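Side-chain contacts in glycosyl transferase (Staphylococcus aureus, PDB 5TZJ), which is a family 2 glycosyl transferase with a TarS-type linker domain, and holds uridine-diphosphate-N-acetylglucosamine in a pocket: residues P71-P74 with R75-L79; L180-M183 with K184-N188. One frame throughout, in Å; residues are numbered along the deposited sequence.

Contact 1: P71-P74 with R75-L79. With UD1 (uridine-diphosphate-N-acetylglucosamine), chain C.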
# COMPACT_ATOMS: atom_id res chain seq x y z
N PRO A 71 -0.81 12.79 -1.48
CA PRO A 71 -0.63 12.73 -0.01
C PRO A 71 0.81 12.68 0.46
O PRO A 71 1.08 12.90 1.66
CB PRO A 71 -1.33 11.40 0.37
CG PRO A 71 -2.09 10.99 -0.81
CD PRO A 71 -1.42 11.56 -2.01
N GLY A 72 1.73 12.32 -0.43
CA GLY A 72 3.09 12.01 0.01
C GLY A 72 3.78 13.19 0.66
O GLY A 72 4.27 13.10 1.79
N LYS A 73 3.82 14.33 -0.04
CA LYS A 73 4.55 15.47 0.51
C LYS A 73 3.95 15.99 1.82
O LYS A 73 4.71 16.15 2.79
CB LYS A 73 4.65 16.59 -0.53
CG LYS A 73 5.47 17.76 0.06
CD LYS A 73 5.87 18.80 -1.00
CE LYS A 73 6.93 19.76 -0.43
NZ LYS A 73 7.18 20.83 -1.49
N PRO A 74 2.63 16.18 1.96
CA PRO A 74 2.12 16.59 3.27
C PRO A 74 2.41 15.59 4.36
O PRO A 74 2.62 16.00 5.52
CB PRO A 74 0.61 16.80 3.06
CG PRO A 74 0.31 16.46 1.68
CD PRO A 74 1.59 16.27 0.91
N ARG A 75 2.44 14.26 4.06
CA ARG A 75 2.74 13.34 5.16
C ARG A 75 4.21 13.42 5.53
O ARG A 75 4.56 13.35 6.73
CB ARG A 75 2.33 11.89 4.85
CG ARG A 75 0.82 11.60 4.59
CD ARG A 75 0.64 10.12 4.13
NE ARG A 75 -0.76 9.72 3.96
CZ ARG A 75 -1.18 8.96 2.95
NH1 ARG A 75 -0.30 8.56 2.05
NH2 ARG A 75 -2.47 8.60 2.84
N ASN A 76 5.09 13.61 4.54
CA ASN A 76 6.52 13.81 4.79
C ASN A 76 6.78 15.05 5.64
O ASN A 76 7.59 15.01 6.58
CB ASN A 76 7.27 13.94 3.47
CG ASN A 76 7.34 12.62 2.71
OD1 ASN A 76 7.15 11.56 3.31
ND2 ASN A 76 7.67 12.67 1.42
N VAL A 77 6.13 16.17 5.32
CA VAL A 77 6.28 17.38 6.13
C VAL A 77 5.83 17.11 7.55
O VAL A 77 6.51 17.49 8.52
CB VAL A 77 5.47 18.53 5.50
CG1 VAL A 77 5.51 19.80 6.40
CG2 VAL A 77 5.92 18.77 4.06
N ALA A 78 4.70 16.39 7.70
CA ALA A 78 4.19 16.07 9.03
C ALA A 78 5.13 15.13 9.76
O ALA A 78 5.32 15.26 10.98
CB ALA A 78 2.80 15.42 8.93
N LEU A 79 5.67 14.13 9.05
CA LEU A 79 6.54 13.16 9.72
C LEU A 79 7.76 13.84 10.33
O LEU A 79 8.16 13.54 11.47
CB LEU A 79 6.93 12.05 8.73
CG LEU A 79 7.75 10.87 9.26
CD1 LEU A 79 7.10 10.26 10.50
CD2 LEU A 79 7.94 9.81 8.12
C1' UD1 C . -6.20 5.43 -0.49
C2' UD1 C . -5.31 5.12 0.71
C3' UD1 C . -4.55 6.37 1.01
C4' UD1 C . -3.56 6.53 -0.09
C5' UD1 C . -4.32 6.90 -1.36
C6' UD1 C . -3.38 7.05 -2.52
C7' UD1 C . -6.37 3.26 2.02
C8' UD1 C . -5.83 2.28 0.99
N2' UD1 C . -6.13 4.67 1.87
O1' UD1 C . -7.10 6.38 -0.07
O3' UD1 C . -3.95 6.35 2.33
O4' UD1 C . -2.61 7.52 0.26
O5' UD1 C . -5.34 5.87 -1.67
O6' UD1 C . -2.46 5.99 -2.51
O7' UD1 C . -7.02 2.88 2.93
N1 UD1 C . -4.50 14.44 -0.11
C2 UD1 C . -3.43 15.47 -0.05
N3 UD1 C . -3.01 16.21 -1.28
C4 UD1 C . -3.66 15.89 -2.55
C5 UD1 C . -4.72 14.83 -2.61
C6 UD1 C . -5.13 14.11 -1.38
O2 UD1 C . -2.92 15.71 0.98
O4 UD1 C . -3.33 16.48 -3.52
C1B UD1 C . -4.83 13.71 1.09
C2B UD1 C . -6.43 13.53 1.35
O2' UD1 C . -6.95 14.76 1.99
C3B UD1 C . -6.50 12.43 2.11
C4B UD1 C . -5.31 11.55 1.70
O4B UD1 C . -4.34 12.48 0.94
O3B UD1 C . -6.29 12.75 3.57
C5B UD1 C . -5.63 10.47 0.83
O5B UD1 C . -6.21 10.97 -0.35
PA UD1 C . -7.65 10.29 -0.80
O1A UD1 C . -8.29 11.12 -1.88
O2A UD1 C . -8.55 10.15 0.42
O3A UD1 C . -7.20 8.78 -1.34
PB UD1 C . -7.98 7.34 -1.09
O1B UD1 C . -9.36 7.48 -0.51
O2B UD1 C . -8.08 6.84 -2.53
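Four i to i+4 backbone bonds, from Arg75 N to Pro71 O through Ala78 N to Pro74 O, wind 71-74 and 75-79 into the first turns of helix 72-81, the straightest being Val77 N to Lys73 O (2.9 Å, 169° at the hydrogen). Proline suits positions 71 and 74 because first-turn residues need no amide hydrogen for the helix. The side chain of Arg75 runs back alongside the turn it closes. Its CG stands opposite the carbonyl carbon (chi1 -62°) and the chain is extended as far as NE, which carries the guanidinium beside the ring of Pro71. There Pro71 CB covers one face near its rim, 3.5 Å from Arg75 NH1. The edge of the same group is turned to the sugar of UD1: Arg75 NH2 donates to UD1 O4' at 2.8 Å and more weakly to O3', while NH1 adds a second weak bond to O4'. Salt bridges to Asp91 and Glu177 fix the guanidinium from the protein side, and Phe169 makes a cation-pi contact with it. The two prolines meet other parts of the ligand, Pro71 CG lying 3.2 Å from UD1 O4B and Pro74 CG 3.4 Å from UD1 O2 of the base. Away from the ligand, Asn76 uses ND2 to bond Phe169 O and Glu171, tying the helix to a loop. The extended aliphatic part of exposed Lys73 passes Val77, with Lys73 CG 4.2 Å from Val77 CG2, and small, buried Ala78 packs on Ile6, Val36 and Val38 of the parallel strands. Such a helix start, with prolines and an arginine turned to the ligand above parallel strands, forms part of the pocket that holds uridine-diphosphate-N-acetylglucosamine in this family 2 glycosyl transferase.

Contact 2: L180-M183 with K184-N188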
# COMPACT_ATOMS: atom_id res chain seq x y z
N LEU A 180 5.62 1.65 -1.49
CA LEU A 180 7.06 1.63 -1.23
C LEU A 180 7.33 1.96 0.23
O LEU A 180 8.14 1.30 0.89
CB LEU A 180 7.75 2.63 -2.18
CG LEU A 180 9.28 2.87 -2.06
CD1 LEU A 180 10.01 1.52 -2.23
CD2 LEU A 180 9.80 3.94 -3.06
N PHE A 181 6.63 2.98 0.76
CA PHE A 181 6.79 3.39 2.15
C PHE A 181 6.56 2.23 3.10
O PHE A 181 7.39 1.95 3.98
CB PHE A 181 5.80 4.52 2.43
CG PHE A 181 5.81 4.99 3.90
CD1 PHE A 181 6.68 6.03 4.29
CD2 PHE A 181 4.95 4.45 4.83
CE1 PHE A 181 6.70 6.49 5.62
CE2 PHE A 181 4.97 4.89 6.21
CZ PHE A 181 5.85 5.92 6.59
N THR A 182 5.45 1.54 2.95
CA THR A 182 5.14 0.48 3.89
C THR A 182 6.00 -0.76 3.65
O THR A 182 6.37 -1.43 4.61
CB THR A 182 3.65 0.14 3.79
OG1 THR A 182 2.88 1.27 4.27
CG2 THR A 182 3.32 -1.15 4.62
N MET A 183 6.39 -1.03 2.40
CA MET A 183 7.29 -2.16 2.16
C MET A 183 8.64 -1.91 2.82
O MET A 183 9.22 -2.83 3.43
CB MET A 183 7.46 -2.44 0.65
CG MET A 183 6.38 -3.29 0.05
SD MET A 183 6.27 -5.00 0.72
CE MET A 183 7.99 -5.48 0.77
N LYS A 184 9.16 -0.68 2.69
CA LYS A 184 10.37 -0.29 3.41
C LYS A 184 10.19 -0.47 4.92
O LYS A 184 11.09 -0.98 5.60
CB LYS A 184 10.72 1.18 3.11
CG LYS A 184 11.44 1.45 1.76
CD LYS A 184 11.63 2.98 1.52
CE LYS A 184 12.37 3.29 0.19
NZ LYS A 184 12.51 4.77 -0.13
N ALA A 185 9.06 -0.03 5.46
CA ALA A 185 8.87 -0.15 6.91
C ALA A 185 8.80 -1.63 7.30
O ALA A 185 9.36 -2.04 8.32
CB ALA A 185 7.60 0.57 7.36
N TYR A 186 8.12 -2.44 6.48
CA TYR A 186 8.10 -3.88 6.76
C TYR A 186 9.50 -4.47 6.73
O TYR A 186 9.90 -5.24 7.62
CB TYR A 186 7.22 -4.61 5.74
CG TYR A 186 5.71 -4.49 5.88
CD1 TYR A 186 5.11 -4.17 7.06
CD2 TYR A 186 4.88 -4.76 4.77
CE1 TYR A 186 3.68 -4.10 7.15
CE2 TYR A 186 3.50 -4.73 4.84
CZ TYR A 186 2.90 -4.39 6.05
OH TYR A 186 1.52 -4.33 6.09
N LEU A 187 10.27 -4.14 5.68
CA LEU A 187 11.59 -4.74 5.51
C LEU A 187 12.57 -4.38 6.64
O LEU A 187 13.49 -5.14 6.94
CB LEU A 187 12.15 -4.33 4.14
CG LEU A 187 11.57 -5.01 2.88
CD1 LEU A 187 11.98 -4.28 1.60
CD2 LEU A 187 11.93 -6.52 2.77
N ASN A 188 12.41 -3.21 7.27
CA ASN A 188 13.34 -2.76 8.30
C ASN A 188 12.91 -3.07 9.72
O ASN A 188 13.71 -2.91 10.64
CB ASN A 188 13.55 -1.24 8.17
CG ASN A 188 14.46 -0.89 7.02
OD1 ASN A 188 15.68 -1.05 7.10
ND2 ASN A 188 13.86 -0.45 5.92
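Thr182 and Tyr186 lie side by side one helical turn apart and point the same way, the methyl of the threonine resting on the tyrosine ring. Thr182 CG2 sits over one face, 3.7 Å from the Tyr186 ring centroid and 18° off the normal, a CH-pi contact displaced toward the phenol end, where CZ is 3.6 Å away. The threonine's first torsion (chi1 -67°) divides the work of its branches: the methyl, anti to the backbone N, takes the ring, while OG1 bonds Tyr157 OH and Leu151 O. A beta-branched residue with one polar and one apolar arm thus packs on a ring with one arm and bonds with the other. Tyr186 OH bonds Thr150 O, so the buried hydroxyl has a partner and the ring is held at its far end. Met183 meets the ring at its edge, SD 4.3 Å from Tyr186 CD2. Its flexible chain, bent at chi2 and chi3, then brings CE to 4.2 Å from Leu187 CG. On another side of the helix Leu180 and Lys184 pass at an angle, with Leu180 CD1 3.8 Å from Lys184 CE; the long methylenes of the lysine let it cover a leucine while also touching Glu231 of helix 218-233. Phe181 turns from this turn toward Phe169, Tyr157 and Phe89, and stacks on the first of these. The backbone bonds of the turn are regular i to i+4 ones. At the helix end two donors of one residue grip Lys184 O: Asn188 ND2 reaches Lys184 O at 2.8 Å, and Asn188 N comes to it from the opposite face of its plane. This is i to i+3 and i to i+4 packing on a largely buried helix, 177-188, wedged between strand 115-122, helix 159-164 and helix 218-233.

Overall arrangement
Contacts 1 and 2 are both local contacts between neighbouring turns of one helix and mainly buried, yet they belong to different helices, 72-81 and 177-188, with centres 16 Å apart. Contact 1 sits at a helix start facing the ligand, so its chemistry is polar and charged, with prolines shaping the wall. Contact 2 lies nearer the centre of the chain and is ruled by methyl, sulfur and ring packing, with the hydroxyls of Thr182 and Tyr186 bonded to neighbouring protein atoms. The two contacts do not touch. Phe169 links the neighbourhoods, meeting Arg75 of one and Phe181 of the other, and Glu177, at the beginning of the second helix, pairs with Arg75.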